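Local structure of DNA mismatch repair protein PMS1 (Saccharomyces cerevisiae, 3H4L) at residues B[15-29]-B[98-110]. The protein binds ATP through its N-terminal domain and, as a MutL-family protein, probably takes part in DNA mismatch repair. Numbering follows the deposited sequence.
Sequences HRITSGQVITDLTTA and RGEALSSLCGIAK. With ANP (phosphoaminophosphonic acid-adenylate ester), chain E.
Ser19 and Ser104 bring helix 15-22 against helix 101-107, with Ser19 CB 3.3 Å from Ser104 O. The axes of helix segments 15-22 and 101-107 approach to 8.0 Å with a crossing angle of -124°, a spacing that small residues permit. Gly107 CA comes closest to His15 NE2, while Ser103 O meets the ring edge at CE1, in its plane. His15 ND1 is hydrogen-bonded to Lys77 NZ and NE2 to Met129 O, so residues outside the two segments fix the imidazole through both nitrogens. Ser104 OG, 3.1 Å from Val22 CB, sits among that valine's methyls. Ile108 CG2 touches Arg16 O and Ser19 OG, while its CD1 reaches Ile23 CB. The side chains of Ile23 and Leu105 cross at about a right angle, Leu105 CD2 also packing on Ala29 CB at 4.0 Å.

At the other end, Arg98 runs along the ANP ribose. Arg98 CB is 3.3 Å from ANP O1B, CG passes O3' more loosely, and CD closes on O3'. The bend at chi3 (-71°) then turns the guanidinium edge to the sugar. Arg98 NE donates to ANP O3' at 2.6 Å. Arg98 NH2 donates to ANP O2' at 2.8 Å, nearly straight at 169°. A leucine here would probably leave both ribose hydroxyls without these donors. Leu102 N donates to ANP O2A on the alpha-phosphate; Arg98 to Leu102 thus form part of the ANP pocket, the nucleotide site of a GHKL-type ATPase domain.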
loop_
_atom_site.group_PDB
_atom_site.type_symbol
_atom_site.label_atom_id
_atom_site.label_comp_id
_atom_site.label_asym_id
_atom_site.label_seq_id
_atom_site.Cartn_x
_atom_site.Cartn_y
_atom_site.Cartn_z
ATOM N N HIS B 15 8.617 17.026 -30.070
ATOM C CA HIS B 15 7.908 17.336 -28.836
ATOM C C HIS B 15 7.808 16.086 -27.971
ATOM O O HIS B 15 7.952 16.154 -26.760
ATOM C CB HIS B 15 6.519 17.906 -29.158
ATOM C CG HIS B 15 5.567 17.899 -28.000
ATOM N ND1 HIS B 15 5.874 18.452 -26.774
ATOM C CD2 HIS B 15 4.312 17.401 -27.886
ATOM C CE1 HIS B 15 4.848 18.292 -25.955
ATOM N NE2 HIS B 15 3.888 17.658 -26.605
ATOM N N ARG B 16 7.593 14.941 -28.606
ATOM C CA ARG B 16 7.469 13.672 -27.896
ATOM C C ARG B 16 8.759 13.289 -27.190
ATOM O O ARG B 16 8.771 12.967 -25.995
ATOM C CB ARG B 16 7.101 12.567 -28.879
ATOM C CG ARG B 16 6.347 11.423 -28.245
ATOM C CD ARG B 16 6.099 10.288 -29.223
ATOM N NE ARG B 16 7.285 9.459 -29.333
ATOM C CZ ARG B 16 8.106 9.459 -30.373
ATOM N NH1 ARG B 16 7.857 10.247 -31.409
ATOM N NH2 ARG B 16 9.190 8.687 -30.352
ATOM N N ILE B 17 9.842 13.311 -27.957
ATOM C CA ILE B 17 11.168 12.969 -27.475
ATOM C C ILE B 17 11.650 13.929 -26.389
ATOM O O ILE B 17 12.144 13.487 -25.348
ATOM C CB ILE B 17 12.165 12.954 -28.657
ATOM C CG1 ILE B 17 11.763 11.839 -29.628
ATOM C CG2 ILE B 17 13.603 12.758 -28.166
ATOM C CD1 ILE B 17 12.539 11.865 -30.917
ATOM N N THR B 18 11.502 15.232 -26.623
ATOM C CA THR B 18 11.932 16.235 -25.652
ATOM C C THR B 18 11.172 16.086 -24.344
ATOM O O THR B 18 11.770 16.081 -23.268
ATOM C CB THR B 18 11.682 17.657 -26.148
ATOM O OG1 THR B 18 12.220 17.806 -27.463
ATOM C CG2 THR B 18 12.347 18.666 -25.219
ATOM N N SER B 19 9.850 15.972 -24.427
ATOM C CA SER B 19 9.082 15.836 -23.200
ATOM C C SER B 19 9.511 14.536 -22.501
ATOM O O SER B 19 9.442 14.424 -21.282
ATOM C CB SER B 19 7.574 15.888 -23.492
ATOM O OG SER B 19 7.167 14.805 -24.295
ATOM N N GLY B 20 10.001 13.577 -23.284
ATOM C CA GLY B 20 10.482 12.324 -22.721
ATOM C C GLY B 20 11.768 12.564 -21.941
ATOM O O GLY B 20 12.113 11.816 -21.037
ATOM N N GLN B 21 12.492 13.618 -22.290
ATOM C CA GLN B 21 13.725 13.955 -21.591
ATOM C C GLN B 21 13.367 14.691 -20.299
ATOM O O GLN B 21 14.175 14.761 -19.357
ATOM C CB GLN B 21 14.603 14.861 -22.456
ATOM C CG GLN B 21 15.294 14.169 -23.615
ATOM C CD GLN B 21 15.935 15.169 -24.568
ATOM O OE1 GLN B 21 16.309 16.276 -24.158
ATOM N NE2 GLN B 21 16.073 14.784 -25.839
ATOM N N VAL B 22 12.162 15.258 -20.254
ATOM C CA VAL B 22 11.742 15.964 -19.051
ATOM C C VAL B 22 11.179 15.003 -18.004
ATOM O O VAL B 22 11.538 15.075 -16.836
ATOM C CB VAL B 22 10.704 17.038 -19.368
ATOM C CG1 VAL B 22 10.165 17.622 -18.085
ATOM C CG2 VAL B 22 11.347 18.136 -20.213
ATOM N N ILE B 23 10.299 14.103 -18.428
ATOM C CA ILE B 23 9.720 13.131 -17.509
ATOM C C ILE B 23 10.438 11.804 -17.748
ATOM O O ILE B 23 9.973 10.966 -18.521
ATOM C CB ILE B 23 8.202 12.956 -17.756
ATOM C CG1 ILE B 23 7.516 14.328 -17.795
ATOM C CG2 ILE B 23 7.596 12.082 -16.667
ATOM C CD1 ILE B 23 7.815 15.216 -16.585
ATOM N N THR B 24 11.583 11.634 -17.089
ATOM C CA THR B 24 12.397 10.434 -17.239
ATOM C C THR B 24 11.699 9.172 -16.769
ATOM O O THR B 24 11.792 8.139 -17.422
ATOM C CB THR B 24 13.754 10.574 -16.500
ATOM O OG1 THR B 24 13.539 11.154 -15.206
ATOM C CG2 THR B 24 14.718 11.457 -17.311
ATOM N N ASP B 25 11.016 9.243 -15.634
ATOM C CA ASP B 25 10.285 8.085 -15.142
ATOM C C ASP B 25 9.116 8.449 -14.240
ATOM O O ASP B 25 8.815 9.624 -14.036
ATOM C CB ASP B 25 11.216 7.109 -14.415
ATOM C CG ASP B 25 12.056 7.775 -13.343
ATOM O OD1 ASP B 25 11.669 8.860 -12.855
ATOM O OD2 ASP B 25 13.104 7.187 -12.983
ATOM N N LEU B 26 8.459 7.426 -13.707
ATOM C CA LEU B 26 7.310 7.612 -12.838
ATOM C C LEU B 26 7.658 8.514 -11.666
ATOM O O LEU B 26 6.882 9.395 -11.296
ATOM C CB LEU B 26 6.819 6.257 -12.327
ATOM C CG LEU B 26 5.644 6.323 -11.350
ATOM C CD1 LEU B 26 4.408 6.837 -12.071
ATOM C CD2 LEU B 26 5.399 4.949 -10.753
ATOM N N THR B 27 8.839 8.298 -11.089
ATOM C CA THR B 27 9.289 9.087 -9.948
ATOM C C THR B 27 9.386 10.580 -10.273
ATOM O O THR B 27 8.977 11.426 -9.476
ATOM C CB THR B 27 10.651 8.574 -9.447
ATOM O OG1 THR B 27 10.518 7.203 -9.049
ATOM C CG2 THR B 27 11.135 9.400 -8.261
ATOM N N THR B 28 9.929 10.906 -11.439
ATOM C CA THR B 28 10.061 12.302 -11.848
ATOM C C THR B 28 8.663 12.886 -12.004
ATOM O O THR B 28 8.392 14.006 -11.567
ATOM C CB THR B 28 10.808 12.415 -13.194
ATOM O OG1 THR B 28 12.100 11.812 -13.064
ATOM C CG2 THR B 28 10.982 13.868 -13.610
ATOM N N ALA B 29 7.771 12.124 -12.625
ATOM C CA ALA B 29 6.410 12.599 -12.813
ATOM C C ALA B 29 5.803 12.943 -11.457
ATOM O O ALA B 29 5.213 14.005 -11.293
ATOM C CB ALA B 29 5.570 11.536 -13.522
ATOM N N ARG B 98 4.048 28.183 -18.334
ATOM C CA ARG B 98 4.986 28.150 -17.229
ATOM C C ARG B 98 5.559 26.756 -17.108
ATOM O O ARG B 98 4.885 25.771 -17.407
ATOM C CB ARG B 98 4.303 28.526 -15.910
ATOM C CG ARG B 98 3.924 29.992 -15.780
ATOM C CD ARG B 98 3.315 30.299 -14.405
ATOM N NE ARG B 98 1.975 29.741 -14.245
ATOM C CZ ARG B 98 0.910 30.143 -14.934
ATOM N NH1 ARG B 98 1.028 31.115 -15.833
ATOM N NH2 ARG B 98 -0.271 29.563 -14.737
ATOM N N GLY B 99 6.816 26.687 -16.681
ATOM C CA GLY B 99 7.472 25.412 -16.488
ATOM C C GLY B 99 7.606 24.513 -17.697
ATOM O O GLY B 99 7.539 24.962 -18.845
ATOM N N GLU B 100 7.788 23.225 -17.414
ATOM C CA GLU B 100 7.958 22.218 -18.445
ATOM C C GLU B 100 7.211 20.934 -18.128
ATOM O O GLU B 100 6.997 20.095 -19.005
ATOM C CB GLU B 100 9.446 21.887 -18.601
ATOM C CG GLU B 100 10.220 22.863 -19.443
ATOM C CD GLU B 100 11.664 22.455 -19.597
ATOM O OE1 GLU B 100 12.428 22.622 -18.620
ATOM O OE2 GLU B 100 12.038 21.962 -20.689
ATOM N N ALA B 101 6.811 20.780 -16.875
ATOM C CA ALA B 101 6.145 19.556 -16.461
ATOM C C ALA B 101 4.827 19.242 -17.148
ATOM O O ALA B 101 4.736 18.276 -17.897
ATOM C CB ALA B 101 5.964 19.546 -14.950
ATOM N N LEU B 102 3.794 20.032 -16.903
ATOM C CA LEU B 102 2.527 19.703 -17.526
ATOM C C LEU B 102 2.666 19.637 -19.035
ATOM O O LEU B 102 2.054 18.794 -19.692
ATOM C CB LEU B 102 1.440 20.709 -17.125
ATOM C CG LEU B 102 0.981 20.652 -15.669
ATOM C CD1 LEU B 102 -0.429 21.192 -15.597
ATOM C CD2 LEU B 102 1.003 19.230 -15.149
ATOM N N SER B 103 3.492 20.521 -19.575
ATOM C CA SER B 103 3.715 20.572 -21.007
ATOM C C SER B 103 4.332 19.262 -21.488
ATOM O O SER B 103 4.059 18.809 -22.600
ATOM C CB SER B 103 4.648 21.736 -21.334
ATOM O OG SER B 103 4.446 22.150 -22.664
ATOM N N SER B 104 5.169 18.661 -20.646
ATOM C CA SER B 104 5.828 17.400 -20.982
ATOM C C SER B 104 4.950 16.171 -20.727
ATOM O O SER B 104 4.953 15.229 -21.524
ATOM C CB SER B 104 7.150 17.255 -20.207
ATOM O OG SER B 104 8.178 18.049 -20.774
ATOM N N LEU B 105 4.209 16.166 -19.624
ATOM C CA LEU B 105 3.346 15.032 -19.332
ATOM C C LEU B 105 2.283 14.883 -20.417
ATOM O O LEU B 105 1.673 13.832 -20.563
ATOM C CB LEU B 105 2.695 15.201 -17.960
ATOM C CG LEU B 105 3.628 14.983 -16.758
ATOM C CD1 LEU B 105 3.078 15.692 -15.532
ATOM C CD2 LEU B 105 3.803 13.494 -16.506
ATOM N N CYS B 106 2.065 15.939 -21.186
ATOM C CA CYS B 106 1.092 15.895 -22.271
ATOM C C CYS B 106 1.617 15.094 -23.448
ATOM O O CYS B 106 0.897 14.297 -24.054
ATOM C CB CYS B 106 0.795 17.297 -22.759
ATOM S SG CYS B 106 -0.612 17.951 -21.973
ATOM N N GLY B 107 2.880 15.339 -23.774
ATOM C CA GLY B 107 3.511 14.660 -24.884
ATOM C C GLY B 107 3.734 13.183 -24.667
ATOM O O GLY B 107 3.499 12.404 -25.582
ATOM N N ILE B 108 4.178 12.771 -23.484
ATOM C CA ILE B 108 4.408 11.348 -23.289
ATOM C C ILE B 108 3.447 10.597 -22.369
ATOM O O ILE B 108 3.789 9.530 -21.854
ATOM C CB ILE B 108 5.872 11.068 -22.854
ATOM C CG1 ILE B 108 6.276 11.954 -21.675
ATOM C CG2 ILE B 108 6.794 11.282 -24.034
ATOM C CD1 ILE B 108 5.550 11.633 -20.391
ATOM N N ALA B 109 2.243 11.142 -22.189
ATOM C CA ALA B 109 1.209 10.516 -21.355
ATOM C C ALA B 109 -0.133 11.167 -21.665
ATOM O O ALA B 109 -0.202 12.025 -22.531
ATOM C CB ALA B 109 1.544 10.681 -19.878
ATOM N N LYS B 110 -1.193 10.745 -20.979
ATOM C CA LYS B 110 -2.527 11.327 -21.173
ATOM C C LYS B 110 -2.739 12.185 -19.936
ATOM O O LYS B 110 -2.756 11.650 -18.822
ATOM C CB LYS B 110 -3.618 10.248 -21.195
ATOM C CG LYS B 110 -3.354 9.055 -22.096
ATOM C CD LYS B 110 -3.513 9.368 -23.584
ATOM C CE LYS B 110 -3.246 8.117 -24.435
ATOM N NZ LYS B 110 -3.663 8.254 -25.871
HETATM P PG ANP E . 8.185 24.354 -12.068
HETATM O O1G ANP E . 7.506 23.050 -12.140
HETATM O O2G ANP E . 8.292 24.853 -10.717
HETATM O O3G ANP E . 9.533 24.408 -12.733
HETATM P PB ANP E . 5.645 25.392 -12.879
HETATM O O1B ANP E . 5.179 26.745 -13.294
HETATM O O2B ANP E . 5.062 24.858 -11.661
HETATM N N3B ANP E . 7.247 25.395 -12.875
HETATM P PA ANP E . 4.428 23.099 -14.197
HETATM O O1A ANP E . 4.836 22.241 -13.104
HETATM O O2A ANP E . 4.357 22.561 -15.588
HETATM O O3A ANP E . 5.283 24.445 -14.102
HETATM O "O5'" ANP E . 2.901 23.525 -14.030
HETATM C "C5'" ANP E . 2.630 24.855 -14.259
HETATM C "C4'" ANP E . 1.346 25.577 -14.137
HETATM O "O4'" ANP E . 0.253 24.656 -13.963
HETATM C "C3'" ANP E . 1.620 26.235 -12.827
HETATM O "O3'" ANP E . 2.383 27.431 -13.028
HETATM C "C2'" ANP E . 0.245 26.371 -12.242
HETATM O "O2'" ANP E . -0.267 27.619 -12.668
HETATM C "C1'" ANP E . -0.457 25.098 -12.817
HETATM N N9 ANP E . -0.566 23.891 -11.945
HETATM C C8 ANP E . -0.001 22.629 -12.045
HETATM N N7 ANP E . -0.298 21.778 -11.108
HETATM C C5 ANP E . -1.137 22.516 -10.295
HETATM C C6 ANP E . -1.855 22.244 -9.068
HETATM N N6 ANP E . -1.795 21.056 -8.478
HETATM N N1 ANP E . -2.644 23.229 -8.472
HETATM C C2 ANP E . -2.739 24.476 -9.049
HETATM N N3 ANP E . -2.106 24.834 -10.202
HETATM C C4 ANP E . -1.314 23.827 -10.775
#